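Local coordinates for protein succinate-semialdehyde dehydrogenase (Synechococcus sp., PDB 4ITA) that probably oxidises succinic semialdehyde to succinate with a nicotinamide cofactor, as an aldehyde dehydrogenase, and binds NADPH in this structure, at residues Ala25-Lys30 with Val192-Lys197; Lys66-Met71 with Gln80-Glu85; Leu245-Glu250 with Ser392-Asp397; Lys287-Lys292 with Ile329-Arg334. All blocks are in the same frame, centred on the assembly; numbering follows the deposited sequence.

Contact 1 of 4, residues Ala25-Lys30 with Val192-Lys197; sequences AEIDAK and VEQVIK. With EDO (1,2-ethanediol), chain N.
I27 and V195 mark the place where two helices pass with their axes 10.6 Å apart at a signed crossing angle of -34°, running in broadly the same direction. At this separation the backbones do not meet, and the gap is bridged by four side chains and a water. The branched side chain of I27 points at the other helix. Its CG2 methyl lies anti to the backbone N and meets CG2 of V195 at 3.9 Å, the two side chains crossing at about a right angle. Q194 meets the rest of I27; its extended chain brings the amide across the isoleucine at a slant, so that OE1 approaches I27 CD1 at 3.7 Å while NE2 lies 3.8 Å from I27 CG2. The amide nitrogen looks past this apolar flank to polar partners: it donates to the backbone O of P24, in the first turn of helix 24-41, and to a water at 3.1 Å from Q194 NE2. The same water donates to D28 OD1 over 2.8 Å, and that oxygen is also paired with R200. On the carbonyl side, a 1,2-ethanediol, probably from the crystallisation liquor, gives a weak bond from its O1 to Q194 OE1 (3.2 Å). The interface thus pairs an apolar strip with a water-bridged polar margin. In the fold, the N-terminal helix 24-41 packs here on the short helix 192-197 of the cofactor-binding part, whose V192 touches NADPH. V195 reaches strands 115-129 and 152-156 of the central sheet on its inner side, and I196 reaches helix 210-222.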
loop_
_atom_site.group_PDB
_atom_site.type_symbol
_atom_site.label_atom_id
_atom_site.label_comp_id
_atom_site.label_asym_id
_atom_site.label_seq_id
_atom_site.Cartn_x
_atom_site.Cartn_y
_atom_site.Cartn_z
ATOM N N ALA A 25 -10.962 7.665 26.768
ATOM C CA ALA A 25 -10.658 6.564 27.677
ATOM C C ALA A 25 -11.372 5.274 27.257
ATOM O O ALA A 25 -10.800 4.176 27.327
ATOM C CB ALA A 25 -11.023 6.938 29.110
ATOM N N GLU A 26 -12.623 5.402 26.815
ATOM C CA GLU A 26 -13.378 4.244 26.347
ATOM C C GLU A 26 -12.788 3.673 25.057
ATOM O O GLU A 26 -12.740 2.448 24.881
ATOM C CB GLU A 26 -14.854 4.609 26.174
ATOM C CG GLU A 26 -15.528 4.859 27.518
ATOM C CD GLU A 26 -16.944 5.380 27.419
ATOM O OE1 GLU A 26 -17.271 6.124 26.471
ATOM O OE2 GLU A 26 -17.744 5.051 28.320
ATOM N N ILE A 27 -12.330 4.549 24.164
ATOM C CA ILE A 27 -11.654 4.105 22.947
ATOM C C ILE A 27 -10.386 3.336 23.314
ATOM O O ILE A 27 -10.132 2.248 22.786
ATOM C CB ILE A 27 -11.309 5.291 22.030
ATOM C CG1 ILE A 27 -12.587 5.915 21.472
ATOM C CG2 ILE A 27 -10.393 4.854 20.887
ATOM C CD1 ILE A 27 -12.356 7.248 20.795
ATOM N N ASP A 28 -9.608 3.888 24.237
ATOM C CA ASP A 28 -8.393 3.238 24.706
ATOM C C ASP A 28 -8.670 1.841 25.258
ATOM O O ASP A 28 -7.930 0.900 24.969
ATOM C CB ASP A 28 -7.710 4.102 25.768
ATOM C CG ASP A 28 -6.380 3.539 26.195
ATOM O OD1 ASP A 28 -5.402 3.725 25.446
ATOM O OD2 ASP A 28 -6.320 2.906 27.274
ATOM N N ALA A 29 -9.743 1.708 26.033
ATOM C CA ALA A 29 -10.102 0.415 26.605
ATOM C C ALA A 29 -10.442 -0.583 25.511
ATOM O O ALA A 29 -10.078 -1.758 25.607
ATOM C CB ALA A 29 -11.266 0.570 27.563
ATOM N N LYS A 30 -11.154 -0.130 24.485
ATOM C CA LYS A 30 -11.475 -1.017 23.370
ATOM C C LYS A 30 -10.229 -1.458 22.611
ATOM O O LYS A 30 -10.141 -2.605 22.188
ATOM C CB LYS A 30 -12.520 -0.385 22.453
ATOM C CG LYS A 30 -13.877 -0.265 23.154
ATOM C CD LYS A 30 -15.031 -0.198 22.188
ATOM C CE LYS A 30 -16.353 -0.042 22.922
ATOM N NZ LYS A 30 -17.093 -1.334 23.052
ATOM N N VAL A 192 -11.000 9.821 15.249
ATOM C CA VAL A 192 -10.250 8.813 14.502
ATOM C C VAL A 192 -8.732 8.968 14.676
ATOM O O VAL A 192 -7.994 7.981 14.718
ATOM C CB VAL A 192 -10.650 8.853 13.017
ATOM C CG1 VAL A 192 -9.750 7.952 12.180
ATOM C CG2 VAL A 192 -12.099 8.428 12.871
ATOM N N GLU A 193 -8.268 10.212 14.797
ATOM C CA GLU A 193 -6.838 10.457 14.956
ATOM C C GLU A 193 -6.243 9.680 16.142
ATOM O O GLU A 193 -5.158 9.101 16.031
ATOM C CB GLU A 193 -6.564 11.965 15.070
ATOM C CG GLU A 193 -5.106 12.323 15.348
ATOM C CD GLU A 193 -4.814 13.809 15.207
ATOM O OE1 GLU A 193 -5.663 14.550 14.675
ATOM O OE2 GLU A 193 -3.717 14.216 15.614
ATOM N N GLN A 194 -6.947 9.660 17.275
ATOM C CA GLN A 194 -6.481 8.883 18.424
ATOM C C GLN A 194 -6.254 7.421 18.051
ATOM O O GLN A 194 -5.263 6.807 18.448
ATOM C CB GLN A 194 -7.492 8.945 19.570
ATOM C CG GLN A 194 -7.101 8.069 20.756
ATOM C CD GLN A 194 -8.174 7.985 21.816
ATOM O OE1 GLN A 194 -9.158 8.718 21.777
ATOM N NE2 GLN A 194 -7.997 7.071 22.762
ATOM N N VAL A 195 -7.178 6.864 17.276
ATOM C CA VAL A 195 -7.081 5.464 16.886
ATOM C C VAL A 195 -5.862 5.229 15.984
ATOM O O VAL A 195 -5.061 4.329 16.231
ATOM C CB VAL A 195 -8.372 4.983 16.224
ATOM C CG1 VAL A 195 -8.280 3.493 15.938
ATOM C CG2 VAL A 195 -9.558 5.250 17.140
ATOM N N ILE A 196 -5.707 6.055 14.955
ATOM C CA ILE A 196 -4.562 5.920 14.049
ATOM C C ILE A 196 -3.222 6.060 14.776
ATOM O O ILE A 196 -2.246 5.373 14.444
ATOM C CB ILE A 196 -4.628 6.965 12.911
ATOM C CG1 ILE A 196 -5.871 6.745 12.052
ATOM C CG2 ILE A 196 -3.352 6.936 12.056
ATOM C CD1 ILE A 196 -6.167 7.888 11.109
ATOM N N LYS A 197 -3.178 6.946 15.770
ATOM C CA LYS A 197 -1.937 7.201 16.500
ATOM C C LYS A 197 -1.656 6.184 17.599
ATOM O O LYS A 197 -0.566 6.188 18.182
ATOM C CB LYS A 197 -1.942 8.612 17.104
ATOM C CG LYS A 197 -1.696 9.694 16.070
ATOM C CD LYS A 197 -1.654 11.075 16.696
ATOM C CE LYS A 197 -1.115 12.091 15.709
ATOM N NZ LYS A 197 -1.145 13.466 16.281
HETATM C C1 EDO N . -8.274 12.419 21.992
HETATM O O1 EDO N . -7.404 11.361 22.393
HETATM C C2 EDO N . -7.485 13.385 21.116
HETATM O O2 EDO N . -7.047 12.758 19.896
HETATM O O HOH W 1 -5.672 5.083 22.957
#

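Contact 2 of 4, residues Lys66-Met71 with Gln80-Glu85; sequences KFAEIM and QSAIAE
The carboxylate of E85 receives the sulfur of M71 over one of its flat faces: SD stands almost directly above CD at 3.6 Å and equally 3.6 Å from OE1. The two oxygens of this buried group are bound elsewhere, OE1 to K77 in a salt bridge and OE2 to the backbone N atoms of F136 and W137. Three partners thus fix the carboxylate beneath the thioether. E85 reaches them with a fully extended chain, CG anti to the backbone N (chi1 -179°). M71, by contrast, bends at its last torsion (chi3 -125°), which turns CE back against the other helix, 3.4 Å from A82 O. The remainder is alanine packing. A68 CB meets A82 CB at 3.5 Å and sits equally close, 3.5 Å, to the backbone N of I83, with I83 CG1 at 3.7 Å. With such small side chains at the crossing, the CA atoms of A68 and A82 come within 4.6 Å and the segment axes within 8.1 Å, at an angle of 121°. This is a tight corner between consecutive helices, 64-75 and 79-103, joined by a short turn that also supplies K77. M71 and E85 both face the loop ahead of helix 137-149; E85 holds the backbone N atoms of F136 and W137 just after the segment that carries the oxyanion-hole asparagine in this family. F67, I70 and M71 also rest against helix 162-175, whereas A82 and I83 touch T72 and T64 of helix 64-75.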
loop_
_atom_site.group_PDB
_atom_site.type_symbol
_atom_site.label_atom_id
_atom_site.label_comp_id
_atom_site.label_asym_id
_atom_site.label_seq_id
_atom_site.Cartn_x
_atom_site.Cartn_y
_atom_site.Cartn_z
ATOM N N LYS A 66 -34.951 -8.195 8.054
ATOM C CA LYS A 66 -34.776 -7.408 9.262
ATOM C C LYS A 66 -33.563 -6.482 9.167
ATOM O O LYS A 66 -33.640 -5.297 9.499
ATOM C CB LYS A 66 -34.642 -8.323 10.488
ATOM C CG LYS A 66 -34.249 -7.584 11.765
ATOM C CD LYS A 66 -34.338 -8.479 13.000
ATOM C CE LYS A 66 -33.014 -9.167 13.310
ATOM N NZ LYS A 66 -33.062 -9.898 14.613
ATOM N N PHE A 67 -32.437 -7.016 8.706
ATOM C CA PHE A 67 -31.253 -6.188 8.560
ATOM C C PHE A 67 -31.494 -5.111 7.512
ATOM O O PHE A 67 -31.086 -3.967 7.684
ATOM C CB PHE A 67 -30.027 -7.028 8.212
ATOM C CG PHE A 67 -29.646 -7.999 9.290
ATOM C CD1 PHE A 67 -29.574 -7.590 10.615
ATOM C CD2 PHE A 67 -29.389 -9.328 8.980
ATOM C CE1 PHE A 67 -29.232 -8.489 11.619
ATOM C CE2 PHE A 67 -29.052 -10.233 9.971
ATOM C CZ PHE A 67 -28.976 -9.815 11.294
ATOM N N ALA A 68 -32.175 -5.484 6.434
ATOM C CA ALA A 68 -32.498 -4.526 5.385
ATOM C C ALA A 68 -33.340 -3.372 5.918
ATOM O O ALA A 68 -33.150 -2.222 5.522
ATOM C CB ALA A 68 -33.207 -5.225 4.239
ATOM N N GLU A 69 -34.264 -3.667 6.828
ATOM C CA GLU A 69 -35.115 -2.622 7.392
ATOM C C GLU A 69 -34.290 -1.611 8.171
ATOM O O GLU A 69 -34.588 -0.409 8.170
ATOM C CB GLU A 69 -36.204 -3.220 8.288
ATOM C CG GLU A 69 -37.208 -2.195 8.789
ATOM C CD GLU A 69 -38.359 -2.822 9.553
ATOM O OE1 GLU A 69 -38.215 -3.974 10.013
ATOM O OE2 GLU A 69 -39.407 -2.158 9.690
ATOM N N ILE A 70 -33.237 -2.082 8.835
ATOM C CA ILE A 70 -32.369 -1.169 9.575
ATOM C C ILE A 70 -31.686 -0.219 8.595
ATOM O O ILE A 70 -31.662 0.994 8.823
ATOM C CB ILE A 70 -31.300 -1.910 10.404
ATOM C CG1 ILE A 70 -31.947 -2.901 11.376
ATOM C CG2 ILE A 70 -30.440 -0.914 11.168
ATOM C CD1 ILE A 70 -30.929 -3.780 12.088
ATOM N N MET A 71 -31.145 -0.774 7.508
ATOM C CA MET A 71 -30.470 0.028 6.479
ATOM C C MET A 71 -31.408 1.082 5.902
ATOM O O MET A 71 -31.067 2.264 5.827
ATOM C CB MET A 71 -29.931 -0.855 5.343
ATOM C CG MET A 71 -28.869 -1.890 5.751
ATOM S SD MET A 71 -28.150 -2.807 4.348
ATOM C CE MET A 71 -28.464 -4.511 4.853
ATOM N N GLN A 80 -35.778 -3.438 -0.814
ATOM C CA GLN A 80 -35.407 -4.515 -1.719
ATOM C C GLN A 80 -33.915 -4.515 -2.043
ATOM O O GLN A 80 -33.286 -5.574 -2.073
ATOM C CB GLN A 80 -36.255 -4.479 -2.994
ATOM C CG GLN A 80 -37.732 -4.778 -2.747
ATOM C CD GLN A 80 -37.968 -6.114 -2.048
ATOM O OE1 GLN A 80 -38.667 -6.185 -1.036
ATOM N NE2 GLN A 80 -37.395 -7.178 -2.593
ATOM N N SER A 81 -33.341 -3.341 -2.283
ATOM C CA SER A 81 -31.901 -3.273 -2.549
ATOM C C SER A 81 -31.094 -3.555 -1.279
ATOM O O SER A 81 -29.982 -4.074 -1.355
ATOM C CB SER A 81 -31.487 -1.940 -3.188
ATOM O OG SER A 81 -31.673 -0.844 -2.319
ATOM N N ALA A 82 -31.657 -3.230 -0.116
ATOM C CA ALA A 82 -31.004 -3.541 1.158
ATOM C C ALA A 82 -31.007 -5.047 1.441
ATOM O O ALA A 82 -30.059 -5.574 2.027
ATOM C CB ALA A 82 -31.631 -2.754 2.308
ATOM N N ILE A 83 -32.056 -5.743 1.006
ATOM C CA ILE A 83 -32.079 -7.195 1.081
ATOM C C ILE A 83 -30.940 -7.746 0.230
ATOM O O ILE A 83 -30.175 -8.596 0.683
ATOM C CB ILE A 83 -33.450 -7.767 0.630
ATOM C CG1 ILE A 83 -34.502 -7.521 1.714
ATOM C CG2 ILE A 83 -33.345 -9.258 0.326
ATOM C CD1 ILE A 83 -35.927 -7.800 1.266
ATOM N N ALA A 84 -30.796 -7.237 -0.992
ATOM C CA ALA A 84 -29.696 -7.662 -1.847
ATOM C C ALA A 84 -28.345 -7.366 -1.197
ATOM O O ALA A 84 -27.405 -8.160 -1.309
ATOM C CB ALA A 84 -29.793 -7.012 -3.236
ATOM N N GLU A 85 -28.242 -6.231 -0.506
ATOM C CA GLU A 85 -26.988 -5.879 0.154
ATOM C C GLU A 85 -26.644 -6.869 1.276
ATOM O O GLU A 85 -25.481 -7.261 1.441
ATOM C CB GLU A 85 -27.015 -4.440 0.677
ATOM C CG GLU A 85 -25.704 -4.084 1.344
ATOM C CD GLU A 85 -25.590 -2.646 1.790
ATOM O OE1 GLU A 85 -26.395 -1.782 1.371
ATOM O OE2 GLU A 85 -24.657 -2.376 2.568
#

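Contact 3 of 4, residues Leu245-Glu250 with Ser392-Asp397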
loop_
_atom_site.group_PDB
_atom_site.type_symbol
_atom_site.label_atom_id
_atom_site.label_comp_id
_atom_site.label_asym_id
_atom_site.label_seq_id
_atom_site.Cartn_x
_atom_site.Cartn_y
_atom_site.Cartn_z
ATOM N N LEU A 245 -28.556 -1.032 -27.968
ATOM C CA LEU A 245 -28.981 0.243 -27.406
ATOM C C LEU A 245 -30.005 0.075 -26.296
ATOM O O LEU A 245 -29.898 0.711 -25.248
ATOM C CB LEU A 245 -29.544 1.157 -28.498
ATOM C CG LEU A 245 -28.830 2.473 -28.803
ATOM C CD1 LEU A 245 -27.310 2.326 -28.778
ATOM C CD2 LEU A 245 -29.286 3.009 -30.145
ATOM N N ASP A 246 -31.000 -0.777 -26.514
ATOM C CA ASP A 246 -32.038 -0.961 -25.508
ATOM C C ASP A 246 -31.474 -1.555 -24.217
ATOM O O ASP A 246 -31.840 -1.120 -23.120
ATOM C CB ASP A 246 -33.200 -1.806 -26.039
ATOM C CG ASP A 246 -34.047 -1.067 -27.057
ATOM O OD1 ASP A 246 -33.929 0.168 -27.181
ATOM O OD2 ASP A 246 -34.857 -1.734 -27.735
ATOM N N GLU A 247 -30.571 -2.528 -24.338
ATOM C CA GLU A 247 -29.910 -3.077 -23.150
ATOM C C GLU A 247 -29.075 -2.006 -22.450
ATOM O O GLU A 247 -29.109 -1.889 -21.229
ATOM C CB GLU A 247 -29.031 -4.295 -23.477
ATOM C CG GLU A 247 -28.434 -4.936 -22.217
ATOM C CD GLU A 247 -27.457 -6.078 -22.491
ATOM O OE1 GLU A 247 -27.057 -6.266 -23.656
ATOM O OE2 GLU A 247 -27.091 -6.778 -21.523
ATOM N N ALA A 248 -28.331 -1.227 -23.228
ATOM C CA ALA A 248 -27.501 -0.165 -22.667
ATOM C C ALA A 248 -28.327 0.875 -21.901
ATOM O O ALA A 248 -27.902 1.350 -20.845
ATOM C CB ALA A 248 -26.653 0.497 -23.754
ATOM N N VAL A 249 -29.505 1.228 -22.415
ATOM C CA VAL A 249 -30.390 2.167 -21.724
ATOM C C VAL A 249 -30.922 1.600 -20.406
ATOM O O VAL A 249 -30.925 2.277 -19.372
ATOM C CB VAL A 249 -31.595 2.574 -22.611
ATOM C CG1 VAL A 249 -32.632 3.337 -21.788
ATOM C CG2 VAL A 249 -31.129 3.405 -23.789
ATOM N N GLU A 250 -31.385 0.358 -20.455
ATOM C CA GLU A 250 -31.922 -0.305 -19.274
ATOM C C GLU A 250 -30.847 -0.428 -18.197
ATOM O O GLU A 250 -31.052 -0.055 -17.038
ATOM C CB GLU A 250 -32.451 -1.693 -19.647
ATOM C CG GLU A 250 -33.731 -1.685 -20.466
ATOM C CD GLU A 250 -34.943 -1.263 -19.649
ATOM O OE1 GLU A 250 -34.883 -1.360 -18.402
ATOM O OE2 GLU A 250 -35.950 -0.836 -20.253
ATOM N N SER A 392 -17.588 1.845 -17.892
ATOM C CA SER A 392 -18.389 0.909 -18.674
ATOM C C SER A 392 -18.445 1.378 -20.123
ATOM O O SER A 392 -18.639 2.570 -20.380
ATOM C CB SER A 392 -19.798 0.844 -18.081
ATOM O OG SER A 392 -20.662 0.009 -18.831
ATOM N N ALA A 393 -18.266 0.454 -21.067
ATOM C CA ALA A 393 -18.317 0.790 -22.491
ATOM C C ALA A 393 -19.095 -0.258 -23.269
ATOM O O ALA A 393 -18.981 -1.457 -23.004
ATOM C CB ALA A 393 -16.910 0.962 -23.064
ATOM N N TRP A 394 -19.890 0.220 -24.222
ATOM C CA TRP A 394 -20.845 -0.607 -24.951
ATOM C C TRP A 394 -20.529 -0.575 -26.437
ATOM O O TRP A 394 -20.637 0.462 -27.087
ATOM C CB TRP A 394 -22.275 -0.147 -24.660
ATOM C CG TRP A 394 -22.599 -0.350 -23.218
ATOM C CD1 TRP A 394 -22.081 0.339 -22.157
ATOM C CD2 TRP A 394 -23.468 -1.342 -22.669
ATOM N NE1 TRP A 394 -22.579 -0.164 -20.984
ATOM C CE2 TRP A 394 -23.438 -1.190 -21.266
ATOM C CE3 TRP A 394 -24.279 -2.336 -23.227
ATOM C CZ2 TRP A 394 -24.192 -2.001 -20.411
ATOM C CZ3 TRP A 394 -25.021 -3.140 -22.377
ATOM C CH2 TRP A 394 -24.977 -2.966 -20.987
ATOM N N THR A 395 -20.100 -1.722 -26.945
ATOM C CA THR A 395 -19.698 -1.863 -28.333
ATOM C C THR A 395 -19.508 -3.336 -28.605
ATOM O O THR A 395 -19.125 -4.098 -27.716
ATOM C CB THR A 395 -18.378 -1.118 -28.638
ATOM O OG1 THR A 395 -17.902 -1.523 -29.929
ATOM C CG2 THR A 395 -17.313 -1.436 -27.589
ATOM N N ASN A 396 -19.780 -3.739 -29.839
ATOM C CA ASN A 396 -19.570 -5.116 -30.243
ATOM C C ASN A 396 -18.494 -5.255 -31.308
ATOM O O ASN A 396 -18.373 -6.297 -31.954
ATOM C CB ASN A 396 -20.891 -5.748 -30.657
ATOM C CG ASN A 396 -21.784 -5.987 -29.467
ATOM O OD1 ASN A 396 -21.493 -6.844 -28.635
ATOM N ND2 ASN A 396 -22.847 -5.203 -29.347
ATOM N N ASP A 397 -17.708 -4.197 -31.468
ATOM C CA ASP A 397 -16.530 -4.221 -32.326
ATOM C C ASP A 397 -15.329 -4.637 -31.481
ATOM O O ASP A 397 -14.970 -3.938 -30.540
ATOM C CB ASP A 397 -16.281 -2.840 -32.932
ATOM C CG ASP A 397 -15.090 -2.826 -33.868
ATOM O OD1 ASP A 397 -15.246 -3.281 -35.021
ATOM O OD2 ASP A 397 -13.998 -2.374 -33.464
#
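A248 sits over one face of the W394 indole, its CB 3.7 Å from CE3 and displaced toward the ring rim. Its CA takes part as well, in a CH-pi contact 3.9 Å from the centroid of the six-membered ring and 13° off the normal. E247 comes to the same ring at its edge, CD 3.8 Å from CZ3, with the carboxylate plane turned 79° from the indole. The next shell holds the ring in place. W394 NE1 donates to S392 OG at 2.9 Å, though the oxygen is tilted out of the ring plane, and S392 OG is bonded in turn to the backbone O of G417; the F237 ring meets the indole with planes about 35° apart. T395 OG1 accepts from D397 N at 3.1 Å in an ST turn, and D397 N-caps helix 398-407. Strand 390-394 runs parallel to 235-239 and 412-415 in the seven-stranded sheet, and helix 245-257 packs against it. Chemically, the contact joins an apolar CH-pi face contact to an acidic edge: both E247 oxygens have partners, OE2 pairing with K456 of the second subunit, so the acid that borders the tryptophan also ties this surface to the dimer interface.

Contact 4 of 4, residues Lys287-Lys292 with Ile329-Arg334; sequences KFASLK and ILLGGR
With CG anti to the backbone N (chi1 -177°), L331 extends toward the end of helix 274-289, and chi2 of 77° then spreads the two methyls over F288 and A289. CD2 presses on F288 CB at 3.4 Å and lies 3.7 Å from the backbone N of A289, while CD1 meets A289 CB at 4.1 Å. Of F288, the CB and not the ring meets L331. The F288 ring, with CG beside its own backbone N, heads away to pack on P345 and I347 and on T253 and R256 of helix 245-257. The two backbones stay 7.2 Å apart at the CA atoms of A289 and L331, and L331 reaches across the interval. This is helix-on-sheet packing at a border of the seven-stranded sheet: 328-331 is an outermost strand within the chain, antiparallel to 346-349, with L330 and L331 bonded through their backbones to I347. The chain turns a corner at L330, whose side chain lies on L281 and H285 of the same helix.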
loop_
_atom_site.group_PDB
_atom_site.type_symbol
_atom_site.label_atom_id
_atom_site.label_comp_id
_atom_site.label_asym_id
_atom_site.label_seq_id
_atom_site.Cartn_x
_atom_site.Cartn_y
_atom_site.Cartn_z
ATOM N N LYS A 287 -36.811 6.372 -19.632
ATOM C CA LYS A 287 -36.626 5.429 -18.533
ATOM C C LYS A 287 -36.538 6.164 -17.191
ATOM O O LYS A 287 -37.166 5.768 -16.207
ATOM C CB LYS A 287 -35.389 4.557 -18.772
ATOM C CG LYS A 287 -35.426 3.218 -18.052
ATOM C CD LYS A 287 -36.507 2.311 -18.634
ATOM C CE LYS A 287 -36.795 1.123 -17.724
ATOM N NZ LYS A 287 -38.026 0.382 -18.137
ATOM N N PHE A 288 -35.779 7.255 -17.149
ATOM C CA PHE A 288 -35.657 8.031 -15.915
ATOM C C PHE A 288 -37.014 8.611 -15.518
ATOM O O PHE A 288 -37.354 8.654 -14.330
ATOM C CB PHE A 288 -34.670 9.190 -16.081
ATOM C CG PHE A 288 -33.210 8.828 -15.888
ATOM C CD1 PHE A 288 -32.664 7.681 -16.443
ATOM C CD2 PHE A 288 -32.372 9.698 -15.200
ATOM C CE1 PHE A 288 -31.306 7.390 -16.282
ATOM C CE2 PHE A 288 -31.018 9.411 -15.040
ATOM C CZ PHE A 288 -30.490 8.259 -15.585
ATOM N N ALA A 289 -37.782 9.056 -16.515
ATOM C CA ALA A 289 -39.029 9.776 -16.266
ATOM C C ALA A 289 -40.074 8.935 -15.542
ATOM O O ALA A 289 -40.918 9.470 -14.827
ATOM C CB ALA A 289 -39.596 10.323 -17.574
ATOM N N SER A 290 -40.012 7.621 -15.720
ATOM C CA SER A 290 -41.022 6.739 -15.149
ATOM C C SER A 290 -40.556 5.907 -13.948
ATOM O O SER A 290 -41.253 4.993 -13.510
ATOM C CB SER A 290 -41.653 5.881 -16.248
ATOM O OG SER A 290 -42.457 6.695 -17.091
ATOM N N LEU A 291 -39.390 6.239 -13.400
ATOM C CA LEU A 291 -38.960 5.616 -12.153
ATOM C C LEU A 291 -39.910 6.007 -11.021
ATOM O O LEU A 291 -40.378 7.138 -10.961
ATOM C CB LEU A 291 -37.526 6.026 -11.814
ATOM C CG LEU A 291 -36.470 5.501 -12.788
ATOM C CD1 LEU A 291 -35.107 6.108 -12.482
ATOM C CD2 LEU A 291 -36.398 3.982 -12.743
ATOM N N LYS A 292 -40.199 5.064 -10.129
ATOM C CA LYS A 292 -41.117 5.331 -9.025
ATOM C C LYS A 292 -40.375 5.900 -7.825
ATOM O O LYS A 292 -39.471 5.259 -7.280
ATOM C CB LYS A 292 -41.873 4.066 -8.626
ATOM C CG LYS A 292 -43.035 4.338 -7.681
ATOM C CD LYS A 292 -43.910 3.116 -7.505
ATOM C CE LYS A 292 -45.357 3.504 -7.224
ATOM N NZ LYS A 292 -46.252 2.314 -7.128
ATOM N N ILE A 329 -31.494 21.317 -18.411
ATOM C CA ILE A 329 -32.176 20.256 -17.684
ATOM C C ILE A 329 -33.147 19.563 -18.627
ATOM O O ILE A 329 -34.099 20.176 -19.121
ATOM C CB ILE A 329 -32.986 20.805 -16.496
ATOM C CG1 ILE A 329 -32.082 21.532 -15.501
ATOM C CG2 ILE A 329 -33.746 19.673 -15.803
ATOM C CD1 ILE A 329 -32.842 22.232 -14.378
ATOM N N LEU A 330 -32.916 18.284 -18.882
ATOM C CA LEU A 330 -33.822 17.506 -19.711
ATOM C C LEU A 330 -34.938 16.922 -18.845
ATOM O O LEU A 330 -36.062 16.713 -19.310
ATOM C CB LEU A 330 -33.041 16.398 -20.425
ATOM C CG LEU A 330 -33.744 15.552 -21.487
ATOM C CD1 LEU A 330 -34.222 16.417 -22.647
ATOM C CD2 LEU A 330 -32.811 14.466 -21.987
ATOM N N LEU A 331 -34.622 16.688 -17.575
ATOM C CA LEU A 331 -35.537 16.060 -16.637
ATOM C C LEU A 331 -35.098 16.376 -15.210
ATOM O O LEU A 331 -33.903 16.368 -14.927
ATOM C CB LEU A 331 -35.513 14.545 -16.842
ATOM C CG LEU A 331 -36.496 13.764 -15.971
ATOM C CD1 LEU A 331 -37.912 13.894 -16.525
ATOM C CD2 LEU A 331 -36.107 12.315 -15.879
ATOM N N GLY A 332 -36.050 16.643 -14.316
ATOM C CA GLY A 332 -35.754 16.817 -12.899
ATOM C C GLY A 332 -35.102 18.144 -12.563
ATOM O O GLY A 332 -35.541 19.200 -13.025
ATOM N N GLY A 333 -34.071 18.108 -11.724
ATOM C CA GLY A 333 -33.264 19.295 -11.497
ATOM C C GLY A 333 -33.633 20.192 -10.330
ATOM O O GLY A 333 -33.071 21.276 -10.179
ATOM N N ARG A 334 -34.567 19.750 -9.495
ATOM C CA ARG A 334 -34.880 20.476 -8.265
ATOM C C ARG A 334 -35.432 19.518 -7.226
ATOM O O ARG A 334 -36.037 18.510 -7.581
ATOM C CB ARG A 334 -35.847 21.647 -8.523
ATOM C CG ARG A 334 -37.074 21.327 -9.359
ATOM C CD ARG A 334 -37.799 22.612 -9.755
ATOM N NE ARG A 334 -36.886 23.585 -10.352
ATOM C CZ ARG A 334 -36.546 23.609 -11.640
ATOM N NH1 ARG A 334 -37.045 22.711 -12.479
ATOM N NH2 ARG A 334 -35.703 24.530 -12.088
#

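How the contacts relate
Contacts 1 and 2 both lie near the bound NADPH: V192 touches it, and the side chains of V195 and E85 each lie about 9 Å from it. Their centres are 31 Å apart, and contact 2 falls inside the chain loop closed by contact 1. Contacts 3 and 4 both reach the seven-stranded sheet, with centres 21 Å apart and contact 4 nested within the loop closed by contact 3. They meet directly, through a weak salt bridge between E250 OE2 and K287 NZ (3.2 Å) and through V249 beside K287. Contacts 1 and 3 lie on opposite sides of the chain's centre, 48 Å between centres, while contact 2 comes within about 11 Å of contact 4 at nearest atoms.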